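PDB 3HJL: flagellar motor switch protein FliG from Aquifex aeolicus, which probably helps to form the rotor-mounted switch complex (C ring) at the base of the flagellar basal body, which takes part in setting the direction of flagellar rotation. Local coordinates for residues V17-L22 and E37-L42; A122-N127 and E184-L189; I133-S138 and E168-Q173; L255-K260 and V313-K318; L263-L268 and G298-S303. All coordinates share one frame; numbering follows the deposited sequence.

Contact 1. Residues V17-L22 and E37-L42; sequences VLLLSL and EELQKL
L19 and L42 bring the two backbones closest, with 7.9 Å between their CA atoms: the last turn of helix 7-21 lies beside the first turns of helix 36-47, and side chains bridge the gap. One methyl does the reaching. The CG of L19 stands anti to its backbone N (chi1 -178°), which directs the branch at the other helix, and CD2 lands against L42, 3.8 Å from L42 CB and equally far from L42 CD1. L39, one turn before L42, adds the second, looser touch, L39 CD2 to L19 CD2 at 4.1 Å. CD2 of L19 is thus met by both leucines of a single helix face. This is helix-against-helix leucine packing within the N-terminal domain of FliG, between two helices joined through the short helix 24-33. That connecting helix also supplies partners, since I30 touches L19 and V31 touches L39, and L34, in the turn after it, touches both L39 and L42. Where helix 7-21 ends, S21 OG turns back one helical turn to hydrogen-bond V17 O at 2.8 Å, approaching from above the carbonyl plane, 41° out of it. V17 O also receives a weak bond from S21 N.

Contact 2. Residues A122-N127 and E184-L189; sequences ASLLKN and EEISSL
L124, close to the end of helix 118-125, faces E185 of the long helix 172-193, and their CA atoms, 8.3 Å apart, mark the nearest approach of the two backbones. All the touching from the first segment is done by L124, whose two methyls part company over the other helix. CD1 goes to I186, 3.5 Å from its CG1 and 4.0 Å from its CD1, the two side chains meeting at about a right angle. CD2 sits between the CG of E185, at 3.5 Å, and L189 CD1, at 3.7 Å; L189 and L124 run past each other in opposite directions. E185 takes part through its aliphatic stem: the chain bends at chi2 (55°), and its CG methylene meets the leucine while the carboxylate lies farther from CD2. Replacing L124 by an alanine would remove both methyls and would probably leave I186, L189 and the stem of E185 without their shared partner, opening a gap between the helices. The contact is partly open at the surface of the all-helical middle domain. One turn before E185, L182 of the same helix also touches L124 and L125, so the grip continues along that helix, while V116, ahead of helix 118-125, touches I186.

Contact 3. Residues I133-S138 and E168-Q173; sequences IALFLS and ENVNVQ
L135 of helix 130-137 meets V170 in the connection that leads into helix 172-193, a helix-against-loop packing in the middle domain of FliG, the domain that carries the EHPQR motif. The side chain of L135 is about 8 Å from that of R163 of this motif, and its neighbour A134 touches R163. Along the connection, N169 comes first and contributes mainly backbone: its carbonyl O is 4.3 Å from L135 CD2, while its CB is directed away from the helix. V170 then carries the contact, with its CA 6.6 Å from that of L135, the closest backbone approach. Its backbone is extended, and CG2 is the branch turned to the helix. It lies 4.0 Å from L135 CD2, the two side chains sliding past each other in opposite directions, and 4.1 Å from S138 OG. Thus one methyl lies between L135 and S138, three residues apart, meeting an apolar branch and a hydroxyl. Nearby, Q139 and V175 also touch V170, and L167 and Y174 touch L135. N171 follows as the N-cap of helix 172-193; OD1 accepts a hydrogen bond from Y174 N, which helps to fix where the connection becomes helix at V172 and Q173. Across from V170, the S138 hydroxyl has a partner of its own: at chi1 80° OG turns back toward the last residues of the helix and donates to L135 O at 2.8 Å, from above the carbonyl plane and 40° out of it.

Contact 4. Residues L255-K260 and V313-K318; sequences LKVVDK and VNIIRK
I315 of helix 302-320 packs against two consecutive valines, V257 and V258, of the connection between helices 248-255 and 260-268. The backbones come nearest where V258 CA and I315 CA lie 7.3 Å apart. The two branches of the isoleucine are shared unequally: CG2 meets mainly V257, CD1 meets V258. CG2 is 3.4 Å from V257 CG1, the two side chains passing in opposite directions. CD1 lies 3.3 Å from V258 CG1, where the side chains cross obliquely; the same V258 methyl also comes within 3.9 Å of I315 CG2. V257 presents CG1 because chi1 (53°) sets that methyl between its backbone N and carbonyl carbon, in the crowded position. An alanine in place of I315 would lack both branches, and is likely to leave the two valines facing a gap, with the connection less firmly held to the helix. Just after V258, D259 is the N-cap of helix 260-268, and its OD2 also bonds the hydroxyl of T262. The closest methyl contacts are shorter than usual, a tightness to be read with caution at 2.40 Å. With hydrocarbon alone touching across this partly solvent-open interface, no hydrogen bond or charge fixes its direction.

Contact 5. Residues L263-L268 and G298-S303; sequences LMIALL and GPVKKS
V300 lays both its methyls and its CB against the side chains of I265 and L268, which stand one turn apart on helix 260-268. CG2 is the shared point, 3.5 Å from I265 CD1 and likewise 3.5 Å from L268 CD1. On the isoleucine side the contact is broader: CG1 of V300 is 3.7 Å from I265 CD1 and 4.0 Å from I265 CG2. The bend at chi2 of I265 (-75°) carries CD1 round to V300, toward which its CB does not point directly. L268 meets the valine at about a right angle, its CD1 also lying 3.7 Å from V300 CB. The valine belongs to an extended connection that leaves helix 284-296 at G298, a glycine with positive phi, and reaches the N-cap position of helix 302-320 at K301. V300 CA and I265 CA are 7.6 Å apart. Past the connection the packing goes on within the same helix pair, for A308 touches I265 and A266, I305 touches L268, and Q309 NE2 hydrogen-bonds A266 O. A valine just ahead of a helix thus extends the packing of helices 260-268 and 302-320 within the all-helical C-terminal domain, consistent with the armadillo-type helix packing described for FliG.

How the contacts relate
The five contacts follow the three domains of an elongated, all-helical chain. Contact 1 lies alone in the N-terminal domain, its centre 39 Å from that of contact 3 and 90 Å from that of contact 4. Contacts 2 and 3 share helix 172-193 in the middle domain, with centres 18 Å apart; contact 3 is nested within the loop closed by contact 2, and L125 touches I133 and F136. The C-terminal domain repeats this nesting: contact 5 lies inside contact 4, both use helix 302-320, and L263 packs on L255. Each long helix, with the connection leading into it, packs against earlier parts of its domain. Contacts of different domains do not touch and come in series, consistent with the conformational plasticity described for this protein.

Contact 1. Residues V17-L22 and E37-L42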
# COMPACT_ATOMS: atom_id res chain seq x y z
N VAL A 17 28.36 28.82 -20.64
CA VAL A 17 26.95 28.48 -20.47
C VAL A 17 26.04 29.56 -21.06
O VAL A 17 25.06 29.23 -21.72
CB VAL A 17 26.60 28.21 -18.98
CG1 VAL A 17 25.10 27.93 -18.84
CG2 VAL A 17 27.41 27.02 -18.43
N LEU A 18 26.38 30.83 -20.82
CA LEU A 18 25.65 31.96 -21.41
C LEU A 18 25.63 31.89 -22.94
O LEU A 18 24.56 32.03 -23.55
CB LEU A 18 26.26 33.31 -20.99
CG LEU A 18 25.94 33.87 -19.61
CD1 LEU A 18 26.75 35.16 -19.36
CD2 LEU A 18 24.44 34.16 -19.47
N LEU A 19 26.79 31.65 -23.54
CA LEU A 19 26.91 31.52 -25.00
C LEU A 19 25.87 30.54 -25.57
O LEU A 19 25.20 30.83 -26.56
CB LEU A 19 28.33 31.07 -25.40
CG LEU A 19 28.67 30.93 -26.89
CD1 LEU A 19 28.64 32.29 -27.59
CD2 LEU A 19 30.01 30.25 -27.07
N LEU A 20 25.73 29.40 -24.91
CA LEU A 20 24.82 28.34 -25.34
C LEU A 20 23.35 28.53 -24.91
O LEU A 20 22.46 28.00 -25.57
CB LEU A 20 25.35 27.00 -24.83
CG LEU A 20 26.75 26.63 -25.32
CD1 LEU A 20 27.35 25.55 -24.46
CD2 LEU A 20 26.70 26.21 -26.79
N SER A 21 23.11 29.28 -23.83
CA SER A 21 21.77 29.45 -23.21
C SER A 21 21.01 30.72 -23.61
O SER A 21 19.78 30.71 -23.63
CB SER A 21 21.91 29.42 -21.69
OG SER A 21 22.51 28.21 -21.25
N LEU A 22 21.73 31.81 -23.86
CA LEU A 22 21.13 33.10 -24.24
C LEU A 22 20.33 33.00 -25.54
O LEU A 22 20.59 32.11 -26.35
CB LEU A 22 22.22 34.19 -24.43
CG LEU A 22 22.88 34.81 -23.19
CD1 LEU A 22 24.13 35.56 -23.60
CD2 LEU A 22 21.93 35.74 -22.46
N GLU A 37 39.19 30.40 -32.38
CA GLU A 37 39.92 29.92 -31.19
C GLU A 37 39.13 30.19 -29.90
O GLU A 37 38.99 29.30 -29.05
CB GLU A 37 41.30 30.59 -31.11
CG GLU A 37 42.24 30.01 -30.04
CD GLU A 37 43.65 30.59 -30.10
OE1 GLU A 37 44.14 31.07 -29.06
OE2 GLU A 37 44.26 30.58 -31.19
N GLU A 38 38.56 31.39 -29.79
CA GLU A 38 37.77 31.80 -28.63
C GLU A 38 36.49 31.00 -28.50
O GLU A 38 36.19 30.49 -27.41
CB GLU A 38 37.45 33.30 -28.72
CG GLU A 38 38.67 34.17 -28.49
CD GLU A 38 38.51 35.61 -28.92
OE1 GLU A 38 37.66 35.89 -29.78
OE2 GLU A 38 39.28 36.47 -28.43
N LEU A 39 35.74 30.89 -29.59
CA LEU A 39 34.53 30.06 -29.62
C LEU A 39 34.80 28.61 -29.23
O LEU A 39 34.01 28.01 -28.50
CB LEU A 39 33.86 30.12 -31.01
CG LEU A 39 33.12 31.41 -31.36
CD1 LEU A 39 32.90 31.53 -32.87
CD2 LEU A 39 31.79 31.48 -30.61
N GLN A 40 35.91 28.05 -29.69
CA GLN A 40 36.30 26.67 -29.33
C GLN A 40 36.73 26.53 -27.87
O GLN A 40 36.52 25.48 -27.27
CB GLN A 40 37.40 26.13 -30.26
CG GLN A 40 36.95 25.87 -31.72
CD GLN A 40 35.77 24.91 -31.84
OE1 GLN A 40 34.83 25.17 -32.61
NE2 GLN A 40 35.79 23.82 -31.07
N LYS A 41 37.38 27.55 -27.31
CA LYS A 41 37.69 27.55 -25.88
C LYS A 41 36.38 27.52 -25.08
O LYS A 41 36.25 26.76 -24.13
CB LYS A 41 38.55 28.75 -25.46
CG LYS A 41 40.03 28.63 -25.81
CD LYS A 41 40.91 29.63 -25.03
CE LYS A 41 40.71 31.07 -25.47
NZ LYS A 41 41.21 31.33 -26.84
N LEU A 42 35.41 28.33 -25.50
CA LEU A 42 34.10 28.33 -24.84
C LEU A 42 33.36 27.00 -24.98
O LEU A 42 32.75 26.54 -24.02
CB LEU A 42 33.24 29.50 -25.31
CG LEU A 42 33.70 30.87 -24.77
CD1 LEU A 42 33.05 32.03 -25.52
CD2 LEU A 42 33.43 30.98 -23.27

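Contact 2. Residues A122-N127 and E184-L189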
# COMPACT_ATOMS: atom_id res chain seq x y z
N ALA A 122 -7.45 -8.78 -20.53
CA ALA A 122 -8.48 -8.30 -21.47
C ALA A 122 -9.78 -7.97 -20.75
O ALA A 122 -10.36 -6.91 -20.96
CB ALA A 122 -8.73 -9.34 -22.57
N SER A 123 -10.20 -8.87 -19.86
CA SER A 123 -11.41 -8.69 -19.04
C SER A 123 -11.35 -7.45 -18.15
O SER A 123 -12.31 -6.69 -18.09
CB SER A 123 -11.63 -9.93 -18.17
OG SER A 123 -12.84 -9.83 -17.45
N LEU A 124 -10.23 -7.25 -17.47
CA LEU A 124 -10.02 -6.04 -16.64
C LEU A 124 -9.86 -4.74 -17.44
O LEU A 124 -10.07 -3.66 -16.89
CB LEU A 124 -8.77 -6.20 -15.75
CG LEU A 124 -8.86 -7.20 -14.59
CD1 LEU A 124 -7.52 -7.33 -13.93
CD2 LEU A 124 -9.91 -6.77 -13.56
N LEU A 125 -9.45 -4.84 -18.70
CA LEU A 125 -9.18 -3.65 -19.52
C LEU A 125 -10.35 -3.20 -20.42
O LEU A 125 -10.38 -2.04 -20.82
CB LEU A 125 -7.94 -3.87 -20.40
CG LEU A 125 -6.55 -3.83 -19.76
CD1 LEU A 125 -5.54 -4.29 -20.79
CD2 LEU A 125 -6.18 -2.42 -19.25
N LYS A 126 -11.30 -4.10 -20.71
CA LYS A 126 -12.30 -3.83 -21.77
C LYS A 126 -13.28 -2.70 -21.55
O LYS A 126 -13.75 -2.10 -22.53
CB LYS A 126 -13.04 -5.11 -22.17
CG LYS A 126 -13.97 -5.70 -21.14
CD LYS A 126 -14.62 -6.94 -21.72
CE LYS A 126 -15.70 -7.50 -20.83
NZ LYS A 126 -16.45 -8.59 -21.55
N ASN A 127 -13.57 -2.38 -20.29
CA ASN A 127 -14.45 -1.24 -19.94
C ASN A 127 -13.67 0.06 -19.69
O ASN A 127 -14.27 1.11 -19.39
CB ASN A 127 -15.30 -1.58 -18.71
CG ASN A 127 -16.28 -2.71 -18.97
OD1 ASN A 127 -17.05 -2.66 -19.93
ND2 ASN A 127 -16.26 -3.72 -18.12
N GLU A 184 -3.38 -5.11 -8.14
CA GLU A 184 -4.21 -5.05 -6.94
C GLU A 184 -5.66 -5.52 -7.16
O GLU A 184 -6.27 -6.10 -6.27
CB GLU A 184 -4.24 -3.62 -6.40
CG GLU A 184 -2.92 -3.21 -5.80
CD GLU A 184 -2.82 -1.72 -5.48
OE1 GLU A 184 -3.51 -0.88 -6.11
OE2 GLU A 184 -2.01 -1.40 -4.60
N GLU A 185 -6.20 -5.22 -8.34
CA GLU A 185 -7.54 -5.67 -8.71
C GLU A 185 -7.58 -7.20 -8.89
O GLU A 185 -8.57 -7.84 -8.56
CB GLU A 185 -7.98 -4.97 -10.01
CG GLU A 185 -9.43 -5.23 -10.42
CD GLU A 185 -10.43 -4.88 -9.32
OE1 GLU A 185 -10.23 -3.85 -8.63
OE2 GLU A 185 -11.41 -5.64 -9.15
N ILE A 186 -6.51 -7.76 -9.44
CA ILE A 186 -6.36 -9.21 -9.60
C ILE A 186 -6.26 -9.87 -8.23
O ILE A 186 -6.86 -10.92 -7.99
CB ILE A 186 -5.09 -9.54 -10.46
CG1 ILE A 186 -5.31 -9.11 -11.91
CG2 ILE A 186 -4.76 -11.03 -10.40
CD1 ILE A 186 -4.05 -8.98 -12.72
N SER A 187 -5.48 -9.26 -7.35
CA SER A 187 -5.35 -9.72 -5.96
C SER A 187 -6.68 -9.63 -5.20
O SER A 187 -7.01 -10.50 -4.38
CB SER A 187 -4.27 -8.87 -5.26
OG SER A 187 -4.09 -9.26 -3.92
N SER A 188 -7.46 -8.60 -5.51
CA SER A 188 -8.80 -8.39 -4.91
C SER A 188 -9.84 -9.39 -5.43
O SER A 188 -10.68 -9.84 -4.67
CB SER A 188 -9.28 -6.96 -5.18
OG SER A 188 -10.66 -6.81 -4.91
N LEU A 189 -9.80 -9.67 -6.73
CA LEU A 189 -10.66 -10.69 -7.33
C LEU A 189 -10.33 -12.10 -6.81
O LEU A 189 -11.22 -12.93 -6.66
CB LEU A 189 -10.55 -10.67 -8.86
CG LEU A 189 -11.22 -9.48 -9.57
CD1 LEU A 189 -10.77 -9.38 -11.03
CD2 LEU A 189 -12.74 -9.59 -9.48

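Contact 3. Residues I133-S138 and E168-Q173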
# COMPACT_ATOMS: atom_id res chain seq x y z
N ILE A 133 -6.29 1.81 -22.71
CA ILE A 133 -5.92 0.46 -23.15
C ILE A 133 -4.70 0.55 -24.10
O ILE A 133 -3.75 -0.23 -23.96
CB ILE A 133 -7.08 -0.28 -23.88
CG1 ILE A 133 -8.35 -0.32 -23.02
CG2 ILE A 133 -6.65 -1.71 -24.23
CD1 ILE A 133 -9.53 -1.03 -23.67
N ALA A 134 -4.73 1.53 -25.00
CA ALA A 134 -3.65 1.77 -25.96
C ALA A 134 -2.35 2.14 -25.27
O ALA A 134 -1.30 1.60 -25.60
CB ALA A 134 -4.04 2.88 -26.93
N LEU A 135 -2.42 3.07 -24.32
CA LEU A 135 -1.26 3.48 -23.52
C LEU A 135 -0.64 2.30 -22.76
O LEU A 135 0.59 2.21 -22.64
CB LEU A 135 -1.63 4.61 -22.54
CG LEU A 135 -1.76 6.01 -23.14
CD1 LEU A 135 -2.66 6.92 -22.28
CD2 LEU A 135 -0.37 6.62 -23.32
N PHE A 136 -1.49 1.43 -22.22
CA PHE A 136 -1.05 0.22 -21.48
C PHE A 136 -0.41 -0.81 -22.43
O PHE A 136 0.68 -1.31 -22.15
CB PHE A 136 -2.25 -0.41 -20.76
CG PHE A 136 -1.89 -1.57 -19.84
CD1 PHE A 136 -1.40 -1.33 -18.58
CD2 PHE A 136 -2.12 -2.88 -20.23
CE1 PHE A 136 -1.09 -2.37 -17.72
CE2 PHE A 136 -1.81 -3.94 -19.38
CZ PHE A 136 -1.30 -3.69 -18.13
N LEU A 137 -1.10 -1.13 -23.52
CA LEU A 137 -0.59 -2.08 -24.51
C LEU A 137 0.68 -1.60 -25.21
O LEU A 137 1.51 -2.43 -25.56
CB LEU A 137 -1.66 -2.47 -25.54
CG LEU A 137 -2.86 -3.31 -25.08
CD1 LEU A 137 -3.66 -3.78 -26.28
CD2 LEU A 137 -2.45 -4.49 -24.25
N SER A 138 0.84 -0.29 -25.39
CA SER A 138 2.06 0.28 -26.00
C SER A 138 3.35 -0.14 -25.27
O SER A 138 4.40 -0.20 -25.89
CB SER A 138 2.01 1.82 -26.05
OG SER A 138 2.36 2.40 -24.79
N GLU A 168 2.58 9.36 -29.90
CA GLU A 168 3.92 9.93 -30.09
C GLU A 168 4.71 9.93 -28.78
O GLU A 168 5.93 10.00 -28.81
CB GLU A 168 3.81 11.36 -30.61
CG GLU A 168 3.19 11.46 -32.00
CD GLU A 168 2.79 12.88 -32.35
OE1 GLU A 168 3.51 13.82 -31.94
OE2 GLU A 168 1.75 13.05 -33.02
N ASN A 169 4.00 9.88 -27.65
CA ASN A 169 4.57 9.89 -26.31
C ASN A 169 3.77 8.98 -25.38
O ASN A 169 2.58 8.72 -25.61
CB ASN A 169 4.49 11.31 -25.71
CG ASN A 169 5.54 12.25 -26.26
OD1 ASN A 169 6.72 12.14 -25.94
ND2 ASN A 169 5.09 13.24 -27.02
N VAL A 170 4.41 8.56 -24.30
CA VAL A 170 3.77 7.80 -23.22
C VAL A 170 4.46 8.14 -21.91
O VAL A 170 5.67 8.04 -21.82
CB VAL A 170 3.85 6.25 -23.46
CG1 VAL A 170 5.27 5.82 -23.71
CG2 VAL A 170 3.29 5.51 -22.26
N ASN A 171 3.69 8.54 -20.88
CA ASN A 171 4.25 8.74 -19.54
C ASN A 171 4.38 7.38 -18.84
O ASN A 171 3.39 6.70 -18.61
CB ASN A 171 3.39 9.69 -18.71
CG ASN A 171 4.03 10.03 -17.37
OD1 ASN A 171 3.88 9.30 -16.40
ND2 ASN A 171 4.76 11.15 -17.32
N VAL A 172 5.62 7.00 -18.54
CA VAL A 172 5.92 5.69 -17.94
C VAL A 172 5.28 5.50 -16.55
O VAL A 172 4.76 4.42 -16.25
CB VAL A 172 7.47 5.48 -17.87
CG1 VAL A 172 7.86 4.33 -16.90
CG2 VAL A 172 8.04 5.25 -19.28
N GLN A 173 5.32 6.54 -15.73
CA GLN A 173 4.76 6.48 -14.39
C GLN A 173 3.24 6.29 -14.39
O GLN A 173 2.70 5.59 -13.54
CB GLN A 173 5.16 7.72 -13.58
CG GLN A 173 6.65 7.77 -13.24
CD GLN A 173 7.07 6.66 -12.25
OE1 GLN A 173 6.52 6.54 -11.15
NE2 GLN A 173 8.05 5.84 -12.65

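Contact 4. Residues L255-K260 and V313-K318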
# COMPACT_ATOMS: atom_id res chain seq x y z
N LEU A 255 -19.76 -18.90 39.35
CA LEU A 255 -20.79 -18.14 40.07
C LEU A 255 -20.28 -17.51 41.37
O LEU A 255 -20.80 -16.49 41.82
CB LEU A 255 -22.01 -19.03 40.36
CG LEU A 255 -22.87 -19.41 39.15
CD1 LEU A 255 -23.79 -20.58 39.48
CD2 LEU A 255 -23.68 -18.21 38.67
N LYS A 256 -19.26 -18.12 41.98
CA LYS A 256 -18.58 -17.55 43.16
C LYS A 256 -17.76 -16.27 42.86
O LYS A 256 -17.56 -15.47 43.75
CB LYS A 256 -17.68 -18.61 43.82
CG LYS A 256 -18.44 -19.68 44.60
CD LYS A 256 -17.54 -20.83 45.04
CE LYS A 256 -18.32 -21.85 45.88
NZ LYS A 256 -17.56 -23.10 46.14
N VAL A 257 -17.34 -16.09 41.60
CA VAL A 257 -16.46 -14.95 41.21
C VAL A 257 -17.14 -13.88 40.34
O VAL A 257 -16.93 -12.69 40.58
CB VAL A 257 -15.15 -15.45 40.51
CG1 VAL A 257 -15.45 -16.37 39.36
CG2 VAL A 257 -14.31 -14.26 40.03
N VAL A 258 -17.91 -14.30 39.33
CA VAL A 258 -18.55 -13.33 38.41
C VAL A 258 -19.60 -12.43 39.09
O VAL A 258 -20.33 -12.85 39.99
CB VAL A 258 -19.21 -13.98 37.13
CG1 VAL A 258 -18.17 -14.56 36.22
CG2 VAL A 258 -20.26 -15.03 37.50
N ASP A 259 -19.65 -11.18 38.63
CA ASP A 259 -20.66 -10.21 39.04
C ASP A 259 -22.01 -10.64 38.45
O ASP A 259 -22.07 -11.16 37.32
CB ASP A 259 -20.25 -8.82 38.52
CG ASP A 259 -21.31 -7.77 38.76
OD1 ASP A 259 -21.81 -7.67 39.91
OD2 ASP A 259 -21.61 -7.02 37.81
N LYS A 260 -23.08 -10.44 39.22
CA LYS A 260 -24.45 -10.79 38.81
C LYS A 260 -24.90 -10.01 37.57
O LYS A 260 -25.47 -10.60 36.65
CB LYS A 260 -25.44 -10.54 39.97
CG LYS A 260 -26.92 -10.80 39.60
CD LYS A 260 -27.88 -10.56 40.74
CE LYS A 260 -29.32 -10.62 40.22
NZ LYS A 260 -30.32 -10.78 41.30
N VAL A 313 -15.70 -14.92 30.00
CA VAL A 313 -14.64 -15.74 29.40
C VAL A 313 -13.24 -15.45 30.00
O VAL A 313 -12.47 -16.38 30.24
CB VAL A 313 -14.61 -15.59 27.85
CG1 VAL A 313 -13.37 -16.27 27.24
CG2 VAL A 313 -15.90 -16.18 27.24
N ASN A 314 -12.94 -14.17 30.26
CA ASN A 314 -11.68 -13.78 30.94
C ASN A 314 -11.58 -14.46 32.31
O ASN A 314 -10.51 -14.92 32.71
CB ASN A 314 -11.61 -12.26 31.16
CG ASN A 314 -11.39 -11.48 29.88
OD1 ASN A 314 -10.78 -11.97 28.93
ND2 ASN A 314 -11.85 -10.23 29.86
N ILE A 315 -12.69 -14.45 33.03
CA ILE A 315 -12.79 -15.11 34.33
C ILE A 315 -12.64 -16.62 34.18
O ILE A 315 -11.91 -17.24 34.95
CB ILE A 315 -14.14 -14.76 35.03
CG1 ILE A 315 -14.13 -13.31 35.50
CG2 ILE A 315 -14.41 -15.69 36.22
CD1 ILE A 315 -15.47 -12.77 35.86
N ILE A 316 -13.29 -17.19 33.17
CA ILE A 316 -13.21 -18.63 32.91
C ILE A 316 -11.78 -19.10 32.57
O ILE A 316 -11.38 -20.19 32.99
CB ILE A 316 -14.24 -19.08 31.83
CG1 ILE A 316 -15.65 -19.06 32.42
CG2 ILE A 316 -13.95 -20.50 31.36
CD1 ILE A 316 -16.75 -19.24 31.40
N ARG A 317 -11.01 -18.27 31.87
CA ARG A 317 -9.60 -18.59 31.53
C ARG A 317 -8.73 -18.84 32.76
O ARG A 317 -7.87 -19.72 32.75
CB ARG A 317 -8.95 -17.46 30.76
CG ARG A 317 -9.34 -17.31 29.30
CD ARG A 317 -8.15 -16.72 28.56
NE ARG A 317 -8.49 -15.91 27.42
CZ ARG A 317 -7.61 -15.17 26.74
NH1 ARG A 317 -6.31 -15.16 27.06
NH2 ARG A 317 -8.03 -14.44 25.71
N LYS A 318 -8.89 -17.99 33.77
CA LYS A 318 -8.19 -18.15 35.06
C LYS A 318 -8.53 -19.49 35.74
O LYS A 318 -7.67 -20.07 36.40
CB LYS A 318 -8.53 -17.00 36.00
CG LYS A 318 -7.84 -15.68 35.65
CD LYS A 318 -8.43 -14.52 36.46
CE LYS A 318 -7.39 -13.44 36.76
NZ LYS A 318 -6.48 -13.82 37.88

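Contact 5. Residues L263-L268 and G298-S303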
# COMPACT_ATOMS: atom_id res chain seq x y z
N LEU A 263 -23.06 -11.18 34.44
CA LEU A 263 -23.60 -12.48 34.01
C LEU A 263 -25.00 -12.36 33.40
O LEU A 263 -25.30 -13.02 32.42
CB LEU A 263 -23.63 -13.47 35.19
CG LEU A 263 -23.97 -14.93 34.83
CD1 LEU A 263 -22.91 -15.51 33.92
CD2 LEU A 263 -24.16 -15.79 36.08
N MET A 264 -25.86 -11.56 34.01
CA MET A 264 -27.21 -11.31 33.48
C MET A 264 -27.15 -10.77 32.06
O MET A 264 -27.83 -11.29 31.17
CB MET A 264 -27.96 -10.29 34.34
CG MET A 264 -28.66 -10.89 35.54
SD MET A 264 -29.64 -9.75 36.54
CE MET A 264 -30.20 -8.57 35.33
N ILE A 265 -26.35 -9.72 31.87
CA ILE A 265 -26.18 -9.05 30.57
C ILE A 265 -25.61 -10.01 29.52
O ILE A 265 -26.10 -10.06 28.39
CB ILE A 265 -25.27 -7.80 30.70
CG1 ILE A 265 -25.97 -6.70 31.51
CG2 ILE A 265 -24.91 -7.25 29.31
CD1 ILE A 265 -27.07 -5.97 30.75
N ALA A 266 -24.57 -10.76 29.91
CA ALA A 266 -23.96 -11.79 29.06
C ALA A 266 -24.95 -12.83 28.59
O ALA A 266 -24.89 -13.29 27.44
CB ALA A 266 -22.82 -12.48 29.80
N LEU A 267 -25.85 -13.23 29.49
CA LEU A 267 -26.85 -14.26 29.19
C LEU A 267 -28.02 -13.78 28.33
O LEU A 267 -28.74 -14.61 27.80
CB LEU A 267 -27.34 -14.94 30.47
CG LEU A 267 -26.32 -15.84 31.19
CD1 LEU A 267 -26.92 -16.39 32.44
CD2 LEU A 267 -25.82 -16.99 30.32
N LEU A 268 -28.19 -12.47 28.16
CA LEU A 268 -29.25 -11.94 27.27
C LEU A 268 -29.05 -12.40 25.83
O LEU A 268 -30.01 -12.76 25.15
CB LEU A 268 -29.29 -10.40 27.29
CG LEU A 268 -29.83 -9.70 28.53
CD1 LEU A 268 -29.68 -8.19 28.36
CD2 LEU A 268 -31.29 -10.07 28.77
N GLY A 298 -34.28 -4.28 30.44
CA GLY A 298 -34.80 -3.58 29.26
C GLY A 298 -33.83 -3.74 28.09
O GLY A 298 -33.00 -4.65 28.10
N PRO A 299 -33.92 -2.84 27.09
CA PRO A 299 -33.07 -3.00 25.89
C PRO A 299 -31.59 -2.71 26.15
O PRO A 299 -31.23 -1.58 26.48
CB PRO A 299 -33.67 -1.99 24.91
CG PRO A 299 -34.29 -0.94 25.76
CD PRO A 299 -34.77 -1.64 27.00
N VAL A 300 -30.75 -3.73 25.99
CA VAL A 300 -29.31 -3.64 26.20
C VAL A 300 -28.60 -3.79 24.86
O VAL A 300 -28.94 -4.69 24.08
CB VAL A 300 -28.82 -4.77 27.13
CG1 VAL A 300 -27.31 -4.76 27.24
CG2 VAL A 300 -29.48 -4.65 28.51
N LYS A 301 -27.65 -2.90 24.57
CA LYS A 301 -26.88 -2.93 23.31
C LYS A 301 -26.15 -4.25 23.12
O LYS A 301 -25.66 -4.84 24.09
CB LYS A 301 -25.84 -1.81 23.28
CG LYS A 301 -26.38 -0.45 22.90
CD LYS A 301 -25.26 0.59 22.90
CE LYS A 301 -25.54 1.72 21.94
NZ LYS A 301 -25.48 1.30 20.49
N LYS A 302 -26.06 -4.69 21.86
CA LYS A 302 -25.33 -5.92 21.52
C LYS A 302 -23.86 -5.81 21.91
O LYS A 302 -23.26 -6.78 22.35
CB LYS A 302 -25.42 -6.22 20.01
CG LYS A 302 -26.82 -6.51 19.48
CD LYS A 302 -26.74 -7.19 18.11
CE LYS A 302 -28.01 -6.98 17.29
NZ LYS A 302 -28.11 -5.57 16.77
N SER A 303 -23.28 -4.63 21.71
CA SER A 303 -21.89 -4.36 22.10
C SER A 303 -21.64 -4.60 23.60
O SER A 303 -20.57 -5.07 23.98
CB SER A 303 -21.49 -2.93 21.70
OG SER A 303 -22.44 -1.98 22.16